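Local coordinates for protein adenosine kinase, putative (Trypanosoma brucei, PDB 3OTX) that probably catalyses the ATP- and magnesium-dependent phosphorylation of adenosine to AMP in purine salvage, and is here bound to the two-headed inhibitor AP5A, at residues L18-H23 with D95-V100; G48-I53 with V137-A142. The protein carries 1 engineered substitution. All coordinates share one frame; numbering follows the deposited sequence.

Contact 1: residues L18-H23 with D95-V100; sequences LDVSAH and DRYGKV. With AP5 (bis(adenosine)-5'-pentaphosphate), chain C.
L18, on strand 17-23, lays its side chain over one face of the Y97 ring in the first turn of helix 96-108. Followed outward, L18 CB sits 3.6 Å from Y97 CD2, near the base of the ring. CG, anti to the backbone N (chi1 -168°), carries the branch out over the ring, where CD2 settles on the face in a CH-pi contact, 3.4 Å from the centroid of the Y97 ring and 9° off its normal. CD1 points on to V100, with 4.3 Å between L18 CD1 and V100 CG1. V20 approaches the far end of the ring more loosely, through CG2 beside the Y97 hydroxyl. Y61 of strand 60-63 also touches L18, V20 and Y97. D95 caps the helix that carries the ring: its OD1 accepts from G98 N (2.9 Å) and also hydrogen-bonds with S122 OG, tying the helix start to strand 122-130. Between L18 and V20 the strand turns D19 away from the helix and toward the ligand. Its carboxylate accepts two short hydrogen bonds from one ribose of AP5, O2J to D19 OD1 at 2.6 Å and O3J to D19 OD2 at 2.6 Å. An aspartate on this strand gripping both ribose hydroxyls is characteristic of the sugar site of PfkB-family, ribokinase-like kinases.

Contact 2: residues G48-I53 with V137-A142; sequences GIFDDI and VADLGA. With AP5 (bis(adenosine)-5'-pentaphosphate), chain C.
Strand 133-141 belongs to the small five-stranded sheet that, as in ribokinase relatives, forms a lid over the nucleoside site, and helix 49-54 packs against the side of this strand turned away from the ligand. Toward the pocket, A138 CB lies 3.6 Å from N7B of the AP5 adenine, and L140 CD2 is 3.8 Å from the exocyclic N6B of the same base; both are van der Waals contacts of aliphatic carbons with the base. V137 and D139 point to the helix instead. I49 extends its chain fully, CG1 anti to the backbone N (chi1 -167°) and CD1 continuing the line, which brings I49 CD1 to 4.0 Å from V137 CG2. F50 inserts its ring tip beside the strand backbone: CZ is 3.7 Å from the carbonyl O of V137, while CE1 is 3.8 Å from D139 CB. Both approaches to the ring are oblique. D139 meets the ring through its methylene; the carboxylate plane stands 55° from that of the ring. No hydrogen bond crosses between the segments; they are joined by van der Waals contacts, one of them with the V137 carbonyl. Strand 122-130 continues this surface, with A124 and A126 touching F50. F28 of helix 26-31 also packs on I49, D52 and I53. V137 and D139 pair through their backbones with strand 122-130, whereas A138 bonds to I40 of strand 39-41.

From the N terminus the chain lays down strand 10-13 of the large sheet, then strand 17-23 of the small one, passes through helix 26-31 and strand 39-41, and reaches helix 49-54 before either loop is closed. Contact 1 closes first, at 95-100, after the chain has added strand 60-63 and returned to the large sheet through strands 86-89 and 91-92; contact 2 closes at 137-142, so the two loops cross. Contact 1 ties the small sheet to helix 96-108, which precedes strand 111-116 of the large sheet, while contact 2 fastens a helix onto the small sheet itself. They meet directly where A22 CB packs 3.6 Å from I53 CG2. Both border the same nucleoside end of AP5.

Contact 1: residues L18-H23 with D95-V100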
ATOM      1  N   LEU A  18       0.212  -6.840 -11.983  1.00 12.88           N
ATOM      2  CA  LEU A  18       1.110  -6.275 -12.972  1.00 13.99           C
ATOM      3  C   LEU A  18       0.561  -4.934 -13.462  1.00 13.58           C
ATOM      4  O   LEU A  18      -0.593  -4.855 -13.939  1.00 15.08           O
ATOM      5  CB  LEU A  18       1.244  -7.243 -14.156  1.00 15.54           C
ATOM      6  CG  LEU A  18       2.419  -6.786 -15.049  1.00 22.10           C
ATOM      7  CD1 LEU A  18       3.770  -7.442 -14.607  1.00 22.85           C
ATOM      8  CD2 LEU A  18       2.170  -6.881 -16.534  1.00 31.44           C
ATOM      9  N   ASP A  19       1.380  -3.887 -13.390  1.00 12.95           N
ATOM     10  CA  ASP A  19       0.915  -2.578 -13.857  1.00 12.56           C
ATOM     11  C   ASP A  19       1.127  -2.407 -15.343  1.00 15.96           C
ATOM     12  O   ASP A  19       2.224  -2.644 -15.866  1.00 17.69           O
ATOM     13  CB  ASP A  19       1.661  -1.464 -13.142  1.00 11.13           C
ATOM     14  CG  ASP A  19       1.224  -1.292 -11.701  1.00 14.67           C
ATOM     15  OD1 ASP A  19       0.174  -1.851 -11.298  1.00 16.47           O
ATOM     16  OD2 ASP A  19       1.924  -0.547 -10.995  1.00 18.43           O
ATOM     17  N   VAL A  20       0.065  -1.990 -16.035  1.00 14.73           N
ATOM     18  CA  VAL A  20       0.072  -1.789 -17.478  1.00 17.61           C
ATOM     19  C   VAL A  20      -0.126  -0.282 -17.634  1.00 19.11           C
ATOM     20  O   VAL A  20      -1.226   0.226 -17.440  1.00 19.54           O
ATOM     21  CB  VAL A  20      -1.021  -2.655 -18.166  1.00 18.28           C
ATOM     22  CG1 VAL A  20      -1.003  -2.509 -19.706  1.00 20.04           C
ATOM     23  CG2 VAL A  20      -0.822  -4.129 -17.821  1.00 16.79           C
ATOM     24  N   SER A  21       0.968   0.416 -17.945  1.00 19.75           N
ATOM     25  CA  SER A  21       1.056   1.858 -17.832  1.00 21.74           C
ATOM     26  C   SER A  21       1.178   2.470 -19.215  1.00 23.17           C
ATOM     27  O   SER A  21       1.940   1.974 -20.058  1.00 26.10           O
ATOM     28  CB  SER A  21       2.314   2.214 -17.024  1.00 27.03           C
ATOM     29  OG  SER A  21       2.355   3.579 -16.668  1.00 35.95           O
ATOM     30  N   ALA A  22       0.402   3.518 -19.460  1.00 24.21           N
ATOM     31  CA  ALA A  22       0.520   4.295 -20.694  1.00 26.81           C
ATOM     32  C   ALA A  22       0.006   5.713 -20.495  1.00 28.38           C
ATOM     33  O   ALA A  22      -0.814   5.982 -19.602  1.00 27.45           O
ATOM     34  CB  ALA A  22      -0.224   3.615 -21.850  1.00 30.35           C
ATOM     35  N   HIS A  23       0.515   6.624 -21.313  1.00 29.92           N
ATOM     36  CA  HIS A  23      -0.049   7.955 -21.408  1.00 31.26           C
ATOM     37  C   HIS A  23      -1.295   7.901 -22.275  1.00 30.52           C
ATOM     38  O   HIS A  23      -1.265   7.385 -23.395  1.00 35.93           O
ATOM     39  CB  HIS A  23       0.976   8.936 -21.985  1.00 30.95           C
ATOM     40  CG  HIS A  23       2.094   9.223 -21.042  1.00 32.26           C
ATOM     41  ND1 HIS A  23       2.069  10.284 -20.165  1.00 36.84           N
ATOM     42  CD2 HIS A  23       3.232   8.539 -20.774  1.00 35.64           C
ATOM     43  CE1 HIS A  23       3.163  10.267 -19.426  1.00 42.41           C
ATOM     44  NE2 HIS A  23       3.884   9.217 -19.773  1.00 45.16           N
ATOM     45  N   ASP A  95       1.108 -17.956 -14.435  1.00 18.41           N
ATOM     46  CA  ASP A  95       1.138 -17.417 -15.768  1.00 17.35           C
ATOM     47  C   ASP A  95       2.277 -16.418 -15.928  1.00 15.49           C
ATOM     48  O   ASP A  95       3.097 -16.237 -15.007  1.00 17.20           O
ATOM     49  CB  ASP A  95      -0.224 -16.835 -16.137  1.00 17.92           C
ATOM     50  CG  ASP A  95      -0.686 -15.720 -15.203  1.00 18.28           C
ATOM     51  OD1 ASP A  95       0.099 -15.233 -14.353  1.00 16.44           O
ATOM     52  OD2 ASP A  95      -1.864 -15.335 -15.323  1.00 16.87           O
ATOM     53  N   ARG A  96       2.388 -15.820 -17.117  1.00 17.61           N
ATOM     54  CA  ARG A  96       3.516 -14.934 -17.383  1.00 15.89           C
ATOM     55  C   ARG A  96       3.576 -13.800 -16.369  1.00 16.36           C
ATOM     56  O   ARG A  96       4.640 -13.555 -15.772  1.00 18.06           O
ATOM     57  CB  ARG A  96       3.464 -14.428 -18.828  1.00 19.70           C
ATOM     58  CG  ARG A  96       4.503 -13.368 -19.165  1.00 24.22           C
ATOM     59  CD  ARG A  96       5.925 -13.879 -19.159  1.00 29.84           C
ATOM     60  NE  ARG A  96       6.883 -12.776 -19.215  1.00 28.84           N
ATOM     61  CZ  ARG A  96       8.202 -12.931 -19.185  1.00 36.12           C
ATOM     62  NH1 ARG A  96       8.720 -14.143 -19.118  1.00 38.10           N
ATOM     63  NH2 ARG A  96       9.000 -11.871 -19.227  1.00 46.31           N
ATOM     64  N   TYR A  97       2.440 -13.136 -16.114  1.00 15.22           N
ATOM     65  CA  TYR A  97       2.427 -12.026 -15.139  1.00 12.53           C
ATOM     66  C   TYR A  97       2.792 -12.495 -13.732  1.00 11.77           C
ATOM     67  O   TYR A  97       3.596 -11.843 -13.054  1.00 13.26           O
ATOM     68  CB  TYR A  97       1.044 -11.347 -15.070  1.00 16.08           C
ATOM     69  CG  TYR A  97       0.688 -10.459 -16.224  1.00 17.05           C
ATOM     70  CD1 TYR A  97       1.479 -10.418 -17.367  1.00 18.56           C
ATOM     71  CD2 TYR A  97      -0.487  -9.718 -16.205  1.00 22.52           C
ATOM     72  CE1 TYR A  97       1.102  -9.622 -18.489  1.00 22.23           C
ATOM     73  CE2 TYR A  97      -0.859  -8.917 -17.289  1.00 23.96           C
ATOM     74  CZ  TYR A  97      -0.066  -8.876 -18.411  1.00 23.64           C
ATOM     75  OH  TYR A  97      -0.436  -8.079 -19.454  1.00 22.99           O
ATOM     76  N   GLY A  98       2.223 -13.630 -13.308  1.00 13.89           N
ATOM     77  CA  GLY A  98       2.491 -14.183 -11.973  1.00 12.51           C
ATOM     78  C   GLY A  98       3.966 -14.524 -11.802  1.00 13.34           C
ATOM     79  O   GLY A  98       4.552 -14.193 -10.764  1.00 13.29           O
ATOM     80  N   LYS A  99       4.545 -15.157 -12.826  1.00 15.72           N
ATOM     81  CA  LYS A  99       5.958 -15.542 -12.739  1.00 15.01           C
ATOM     82  C   LYS A  99       6.833 -14.300 -12.608  1.00 15.58           C
ATOM     83  O   LYS A  99       7.801 -14.294 -11.841  1.00 16.22           O
ATOM     84  CB  LYS A  99       6.390 -16.354 -13.933  1.00 14.62           C
ATOM     85  CG  LYS A  99       5.782 -17.759 -13.986  1.00 15.32           C
ATOM     86  CD  LYS A  99       6.094 -18.392 -15.387  1.00 20.66           C
ATOM     87  CE  LYS A  99       5.341 -19.713 -15.593  1.00 23.77           C
ATOM     88  NZ  LYS A  99       5.787 -20.775 -14.640  1.00 26.81           N
ATOM     89  N   VAL A 100       6.515 -13.264 -13.379  1.00 16.55           N
ATOM     90  CA  VAL A 100       7.271 -11.995 -13.311  1.00 16.92           C
ATOM     91  C   VAL A 100       7.128 -11.284 -11.970  1.00 14.88           C
ATOM     92  O   VAL A 100       8.131 -10.803 -11.429  1.00 17.66           O
ATOM     93  CB  VAL A 100       6.902 -11.039 -14.487  1.00 16.45           C
ATOM     94  CG1 VAL A 100       7.423  -9.628 -14.214  1.00 23.95           C
ATOM     95  CG2 VAL A 100       7.452 -11.604 -15.803  1.00 20.50           C
TER
HETATM   96  PA  AP5 C 346       1.575  11.936  -1.243  1.00 14.08           P
HETATM   97  O1A AP5 C 346       1.257  12.715  -2.515  1.00 14.78           O
HETATM   98  O2A AP5 C 346       0.874  12.460  -0.006  1.00 15.80           O
HETATM   99  O3A AP5 C 346       1.208  10.371  -1.344  1.00 14.22           O
HETATM  100  PB  AP5 C 346      -0.072   9.722  -2.082  1.00 14.59           P
HETATM  101  O1B AP5 C 346      -1.171  10.712  -2.309  1.00 15.34           O
HETATM  102  O2B AP5 C 346      -0.405   8.480  -1.329  1.00 16.02           O
HETATM  103  O3B AP5 C 346       0.618   9.361  -3.471  1.00 15.66           O
HETATM  104  PG  AP5 C 346       0.046   9.045  -4.923  1.00 20.12           P
HETATM  105  O1G AP5 C 346       1.134   9.382  -5.896  1.00 28.34           O
HETATM  106  O2G AP5 C 346      -1.190   9.829  -5.305  1.00 21.35           O
HETATM  107  O3G AP5 C 346      -0.107   7.505  -4.817  1.00 19.99           O
HETATM  108  PD  AP5 C 346      -0.643   6.426  -5.896  1.00 19.89           P
HETATM  109  O1D AP5 C 346      -1.060   7.035  -7.222  1.00 21.05           O
HETATM  110  O2D AP5 C 346      -1.638   5.587  -5.145  1.00 20.75           O
HETATM  111  O3D AP5 C 346       0.714   5.615  -6.199  1.00 16.42           O
HETATM  112  PE  AP5 C 346       1.280   4.363  -5.351  1.00 18.91           P
HETATM  113  O1E AP5 C 346       1.058   4.605  -3.885  1.00 20.09           O
HETATM  114  O2E AP5 C 346       2.702   4.055  -5.815  1.00 21.15           O
HETATM  115  O5F AP5 C 346       3.172  11.887  -1.098  1.00 13.22           O
HETATM  116  C5F AP5 C 346       3.790  11.079  -0.097  1.00 13.47           C
HETATM  117  C4F AP5 C 346       5.166  11.629   0.192  1.00 11.80           C
HETATM  118  O4F AP5 C 346       5.917  11.732  -1.025  1.00 15.07           O
HETATM  119  C3F AP5 C 346       5.182  13.057   0.730  1.00 14.08           C
HETATM  120  O3F AP5 C 346       5.046  13.039   2.130  1.00 15.69           O
HETATM  121  C2F AP5 C 346       6.489  13.601   0.231  1.00 17.57           C
HETATM  122  O2F AP5 C 346       7.534  13.174   1.068  1.00 17.61           O
HETATM  123  C1F AP5 C 346       6.656  12.888  -1.115  1.00 14.42           C
HETATM  124  N9A AP5 C 346       6.123  13.666  -2.270  1.00 15.43           N
HETATM  125  C8A AP5 C 346       4.973  13.381  -3.012  1.00 13.65           C
HETATM  126  N7A AP5 C 346       4.866  14.325  -3.987  1.00 16.39           N
HETATM  127  C5A AP5 C 346       5.916  15.175  -3.887  1.00 16.49           C
HETATM  128  C6A AP5 C 346       6.330  16.265  -4.621  1.00 22.18           C
HETATM  129  N6A AP5 C 346       5.709  16.637  -5.744  1.00 26.43           N
HETATM  130  N1A AP5 C 346       7.484  16.913  -4.252  1.00 25.29           N
HETATM  131  C2A AP5 C 346       8.255  16.488  -3.182  1.00 25.08           C
HETATM  132  N3A AP5 C 346       7.836  15.389  -2.464  1.00 18.78           N
HETATM  133  C4A AP5 C 346       6.712  14.736  -2.819  1.00 17.69           C
HETATM  134  O5J AP5 C 346       0.300   3.142  -5.784  1.00 19.13           O
HETATM  135  C5J AP5 C 346       0.252   2.725  -7.137  1.00 17.96           C
HETATM  136  C4J AP5 C 346      -0.017   1.231  -7.072  1.00 11.65           C
HETATM  137  O4J AP5 C 346      -1.370   0.977  -6.659  1.00 15.56           O
HETATM  138  C3J AP5 C 346       0.066   0.530  -8.432  1.00 12.83           C
HETATM  139  O3J AP5 C 346       1.295  -0.196  -8.470  1.00 14.33           O
HETATM  140  C2J AP5 C 346      -1.178  -0.371  -8.486  1.00 14.02           C
HETATM  141  O2J AP5 C 346      -0.900  -1.704  -8.898  1.00 14.13           O
HETATM  142  C1J AP5 C 346      -1.650  -0.341  -7.053  1.00 14.74           C
HETATM  143  N9B AP5 C 346      -3.079  -0.648  -6.897  1.00 10.32           N
HETATM  144  C8B AP5 C 346      -4.105   0.042  -7.484  1.00 11.93           C
HETATM  145  N7B AP5 C 346      -5.257  -0.582  -7.126  1.00 14.87           N
HETATM  146  C5B AP5 C 346      -4.956  -1.649  -6.320  1.00  9.35           C
HETATM  147  C6B AP5 C 346      -5.745  -2.608  -5.673  1.00 10.20           C
HETATM  148  N6B AP5 C 346      -7.077  -2.699  -5.814  1.00 11.62           N
HETATM  149  N1B AP5 C 346      -5.067  -3.562  -4.965  1.00 11.27           N
HETATM  150  C2B AP5 C 346      -3.705  -3.567  -4.770  1.00 11.88           C
HETATM  151  N3B AP5 C 346      -2.926  -2.649  -5.444  1.00 11.58           N
HETATM  152  C4B AP5 C 346      -3.568  -1.688  -6.174  1.00  9.40           C

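Contact 2: residues G48-I53 with V137-A142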
ATOM      1  N   GLY A  48     -13.253  -3.573 -21.924  1.00 26.89           N
ATOM      2  CA  GLY A  48     -12.349  -3.309 -23.036  1.00 28.71           C
ATOM      3  C   GLY A  48     -11.137  -2.436 -22.772  1.00 27.50           C
ATOM      4  O   GLY A  48     -10.314  -2.230 -23.657  1.00 31.31           O
ATOM      5  N   ILE A  49     -10.993  -1.919 -21.549  1.00 21.27           N
ATOM      6  CA  ILE A  49      -9.934  -0.940 -21.290  1.00 21.84           C
ATOM      7  C   ILE A  49      -8.510  -1.505 -21.448  1.00 24.61           C
ATOM      8  O   ILE A  49      -7.621  -0.806 -21.926  1.00 26.53           O
ATOM      9  CB  ILE A  49     -10.121  -0.220 -19.916  1.00 20.55           C
ATOM     10  CG1 ILE A  49      -9.210   1.002 -19.792  1.00 22.87           C
ATOM     11  CG2 ILE A  49      -9.930  -1.187 -18.716  1.00 16.76           C
ATOM     12  CD1 ILE A  49      -9.352   1.771 -18.455  1.00 25.56           C
ATOM     13  N   PHE A  50      -8.290  -2.753 -21.041  1.00 22.40           N
ATOM     14  CA  PHE A  50      -6.944  -3.313 -21.128  1.00 21.34           C
ATOM     15  C   PHE A  50      -6.490  -3.527 -22.562  1.00 27.49           C
ATOM     16  O   PHE A  50      -5.361  -3.205 -22.906  1.00 28.03           O
ATOM     17  CB  PHE A  50      -6.828  -4.577 -20.295  1.00 21.98           C
ATOM     18  CG  PHE A  50      -6.614  -4.294 -18.856  1.00 18.27           C
ATOM     19  CD1 PHE A  50      -7.690  -4.224 -17.973  1.00 17.87           C
ATOM     20  CD2 PHE A  50      -5.325  -4.076 -18.362  1.00 20.05           C
ATOM     21  CE1 PHE A  50      -7.487  -3.950 -16.618  1.00 17.85           C
ATOM     22  CE2 PHE A  50      -5.111  -3.802 -17.003  1.00 20.30           C
ATOM     23  CZ  PHE A  50      -6.180  -3.737 -16.137  1.00 20.03           C
ATOM     24  N   ASP A  51      -7.406  -4.005 -23.394  1.00 29.07           N
ATOM     25  CA  ASP A  51      -7.119  -4.192 -24.824  1.00 32.88           C
ATOM     26  C   ASP A  51      -6.768  -2.862 -25.469  1.00 36.11           C
ATOM     27  O   ASP A  51      -5.852  -2.794 -26.279  1.00 35.98           O
ATOM     28  CB  ASP A  51      -8.308  -4.810 -25.554  1.00 39.31           C
ATOM     29  CG  ASP A  51      -8.627  -6.211 -25.076  1.00 44.71           C
ATOM     30  OD1 ASP A  51      -7.778  -6.850 -24.423  1.00 50.73           O
ATOM     31  OD2 ASP A  51      -9.745  -6.677 -25.359  1.00 50.02           O
ATOM     32  N   ASP A  52      -7.484  -1.810 -25.068  1.00 35.48           N
ATOM     33  CA  ASP A  52      -7.315  -0.455 -25.601  1.00 34.18           C
ATOM     34  C   ASP A  52      -5.940   0.125 -25.207  1.00 33.49           C
ATOM     35  O   ASP A  52      -5.191   0.595 -26.063  1.00 34.09           O
ATOM     36  CB  ASP A  52      -8.458   0.407 -25.067  1.00 34.36           C
ATOM     37  CG  ASP A  52      -8.686   1.664 -25.856  1.00 44.88           C
ATOM     38  OD1 ASP A  52      -7.746   2.174 -26.491  1.00 50.04           O
ATOM     39  OD2 ASP A  52      -9.827   2.160 -25.813  1.00 42.13           O
ATOM     40  N   ILE A  53      -5.591   0.052 -23.925  1.00 29.66           N
ATOM     41  CA  ILE A  53      -4.310   0.588 -23.444  1.00 30.16           C
ATOM     42  C   ILE A  53      -3.122  -0.184 -24.019  1.00 33.24           C
ATOM     43  O   ILE A  53      -2.062   0.403 -24.264  1.00 36.47           O
ATOM     44  CB  ILE A  53      -4.215   0.612 -21.903  1.00 30.93           C
ATOM     45  CG1 ILE A  53      -5.458   1.250 -21.305  1.00 38.70           C
ATOM     46  CG2 ILE A  53      -2.996   1.391 -21.446  1.00 37.61           C
ATOM     47  CD1 ILE A  53      -5.574   1.037 -19.832  1.00 43.28           C
ATOM     48  N   VAL A 137      -7.015   1.529 -12.682  1.00 15.32           N
ATOM     49  CA  VAL A 137      -8.148   0.594 -12.789  1.00 17.07           C
ATOM     50  C   VAL A 137      -7.640  -0.819 -12.511  1.00 14.71           C
ATOM     51  O   VAL A 137      -6.945  -1.395 -13.324  1.00 14.65           O
ATOM     52  CB  VAL A 137      -8.761   0.679 -14.169  1.00 17.06           C
ATOM     53  CG1 VAL A 137      -9.971  -0.281 -14.297  1.00 16.46           C
ATOM     54  CG2 VAL A 137      -9.232   2.123 -14.457  1.00 15.31           C
ATOM     55  N   ALA A 138      -7.982  -1.371 -11.350  1.00 14.06           N
ATOM     56  CA  ALA A 138      -7.385  -2.648 -10.897  1.00 14.98           C
ATOM     57  C   ALA A 138      -8.309  -3.816 -11.219  1.00 15.16           C
ATOM     58  O   ALA A 138      -9.480  -3.822 -10.788  1.00 15.89           O
ATOM     59  CB  ALA A 138      -7.121  -2.595  -9.381  1.00 14.12           C
ATOM     60  N   ASP A 139      -7.792  -4.794 -11.972  1.00 14.15           N
ATOM     61  CA  ASP A 139      -8.479  -6.049 -12.265  1.00 13.34           C
ATOM     62  C   ASP A 139      -7.790  -7.121 -11.461  1.00 14.89           C
ATOM     63  O   ASP A 139      -6.726  -7.629 -11.853  1.00 15.28           O
ATOM     64  CB  ASP A 139      -8.397  -6.302 -13.766  1.00 15.56           C
ATOM     65  CG  ASP A 139      -9.003  -7.622 -14.177  1.00 25.27           C
ATOM     66  OD1 ASP A 139      -9.614  -8.298 -13.328  1.00 22.92           O
ATOM     67  OD2 ASP A 139      -8.873  -7.972 -15.362  1.00 29.68           O
ATOM     68  N   LEU A 140      -8.320  -7.413 -10.264  1.00 14.18           N
ATOM     69  CA  LEU A 140      -7.602  -8.280  -9.339  1.00 13.26           C
ATOM     70  C   LEU A 140      -7.294  -9.689  -9.857  1.00 13.49           C
ATOM     71  O   LEU A 140      -6.289 -10.262  -9.443  1.00 14.68           O
ATOM     72  CB  LEU A 140      -8.305  -8.397  -7.998  1.00 13.79           C
ATOM     73  CG  LEU A 140      -8.453  -7.112  -7.166  1.00 18.84           C
ATOM     74  CD1 LEU A 140      -8.823  -7.400  -5.669  1.00 17.09           C
ATOM     75  CD2 LEU A 140      -7.293  -6.195  -7.246  1.00 24.47           C
ATOM     76  N   GLY A 141      -8.185 -10.255 -10.672  1.00 15.93           N
ATOM     77  CA  GLY A 141      -7.955 -11.615 -11.182  1.00 15.05           C
ATOM     78  C   GLY A 141      -7.669 -12.576 -10.032  1.00 15.52           C
ATOM     79  O   GLY A 141      -8.423 -12.633  -9.036  1.00 14.56           O
ATOM     80  N   ALA A 142      -6.555 -13.287 -10.158  1.00 15.29           N
ATOM     81  CA  ALA A 142      -6.146 -14.259  -9.164  1.00 15.45           C
ATOM     82  C   ALA A 142      -6.121 -13.675  -7.744  1.00 14.15           C
ATOM     83  O   ALA A 142      -6.361 -14.400  -6.772  1.00 14.21           O
ATOM     84  CB  ALA A 142      -4.791 -14.809  -9.539  1.00 16.19           C
TER
HETATM   85  PA  AP5 C 346       1.575  11.936  -1.243  1.00 14.08           P
HETATM   86  O1A AP5 C 346       1.257  12.715  -2.515  1.00 14.78           O
HETATM   87  O2A AP5 C 346       0.874  12.460  -0.006  1.00 15.80           O
HETATM   88  O3A AP5 C 346       1.208  10.371  -1.344  1.00 14.22           O
HETATM   89  PB  AP5 C 346      -0.072   9.722  -2.082  1.00 14.59           P
HETATM   90  O1B AP5 C 346      -1.171  10.712  -2.309  1.00 15.34           O
HETATM   91  O2B AP5 C 346      -0.405   8.480  -1.329  1.00 16.02           O
HETATM   92  O3B AP5 C 346       0.618   9.361  -3.471  1.00 15.66           O
HETATM   93  PG  AP5 C 346       0.046   9.045  -4.923  1.00 20.12           P
HETATM   94  O1G AP5 C 346       1.134   9.382  -5.896  1.00 28.34           O
HETATM   95  O2G AP5 C 346      -1.190   9.829  -5.305  1.00 21.35           O
HETATM   96  O3G AP5 C 346      -0.107   7.505  -4.817  1.00 19.99           O
HETATM   97  PD  AP5 C 346      -0.643   6.426  -5.896  1.00 19.89           P
HETATM   98  O1D AP5 C 346      -1.060   7.035  -7.222  1.00 21.05           O
HETATM   99  O2D AP5 C 346      -1.638   5.587  -5.145  1.00 20.75           O
HETATM  100  O3D AP5 C 346       0.714   5.615  -6.199  1.00 16.42           O
HETATM  101  PE  AP5 C 346       1.280   4.363  -5.351  1.00 18.91           P
HETATM  102  O1E AP5 C 346       1.058   4.605  -3.885  1.00 20.09           O
HETATM  103  O2E AP5 C 346       2.702   4.055  -5.815  1.00 21.15           O
HETATM  104  O5F AP5 C 346       3.172  11.887  -1.098  1.00 13.22           O
HETATM  105  C5F AP5 C 346       3.790  11.079  -0.097  1.00 13.47           C
HETATM  106  C4F AP5 C 346       5.166  11.629   0.192  1.00 11.80           C
HETATM  107  O4F AP5 C 346       5.917  11.732  -1.025  1.00 15.07           O
HETATM  108  C3F AP5 C 346       5.182  13.057   0.730  1.00 14.08           C
HETATM  109  O3F AP5 C 346       5.046  13.039   2.130  1.00 15.69           O
HETATM  110  C2F AP5 C 346       6.489  13.601   0.231  1.00 17.57           C
HETATM  111  O2F AP5 C 346       7.534  13.174   1.068  1.00 17.61           O
HETATM  112  C1F AP5 C 346       6.656  12.888  -1.115  1.00 14.42           C
HETATM  113  N9A AP5 C 346       6.123  13.666  -2.270  1.00 15.43           N
HETATM  114  C8A AP5 C 346       4.973  13.381  -3.012  1.00 13.65           C
HETATM  115  N7A AP5 C 346       4.866  14.325  -3.987  1.00 16.39           N
HETATM  116  C5A AP5 C 346       5.916  15.175  -3.887  1.00 16.49           C
HETATM  117  C6A AP5 C 346       6.330  16.265  -4.621  1.00 22.18           C
HETATM  118  N6A AP5 C 346       5.709  16.637  -5.744  1.00 26.43           N
HETATM  119  N1A AP5 C 346       7.484  16.913  -4.252  1.00 25.29           N
HETATM  120  C2A AP5 C 346       8.255  16.488  -3.182  1.00 25.08           C
HETATM  121  N3A AP5 C 346       7.836  15.389  -2.464  1.00 18.78           N
HETATM  122  C4A AP5 C 346       6.712  14.736  -2.819  1.00 17.69           C
HETATM  123  O5J AP5 C 346       0.300   3.142  -5.784  1.00 19.13           O
HETATM  124  C5J AP5 C 346       0.252   2.725  -7.137  1.00 17.96           C
HETATM  125  C4J AP5 C 346      -0.017   1.231  -7.072  1.00 11.65           C
HETATM  126  O4J AP5 C 346      -1.370   0.977  -6.659  1.00 15.56           O
HETATM  127  C3J AP5 C 346       0.066   0.530  -8.432  1.00 12.83           C
HETATM  128  O3J AP5 C 346       1.295  -0.196  -8.470  1.00 14.33           O
HETATM  129  C2J AP5 C 346      -1.178  -0.371  -8.486  1.00 14.02           C
HETATM  130  O2J AP5 C 346      -0.900  -1.704  -8.898  1.00 14.13           O
HETATM  131  C1J AP5 C 346      -1.650  -0.341  -7.053  1.00 14.74           C
HETATM  132  N9B AP5 C 346      -3.079  -0.648  -6.897  1.00 10.32           N
HETATM  133  C8B AP5 C 346      -4.105   0.042  -7.484  1.00 11.93           C
HETATM  134  N7B AP5 C 346      -5.257  -0.582  -7.126  1.00 14.87           N
HETATM  135  C5B AP5 C 346      -4.956  -1.649  -6.320  1.00  9.35           C
HETATM  136  C6B AP5 C 346      -5.745  -2.608  -5.673  1.00 10.20           C
HETATM  137  N6B AP5 C 346      -7.077  -2.699  -5.814  1.00 11.62           N
HETATM  138  N1B AP5 C 346      -5.067  -3.562  -4.965  1.00 11.27           N
HETATM  139  C2B AP5 C 346      -3.705  -3.567  -4.770  1.00 11.88           C
HETATM  140  N3B AP5 C 346      -2.926  -2.649  -5.444  1.00 11.58           N
HETATM  141  C4B AP5 C 346      -3.568  -1.688  -6.174  1.00  9.40           C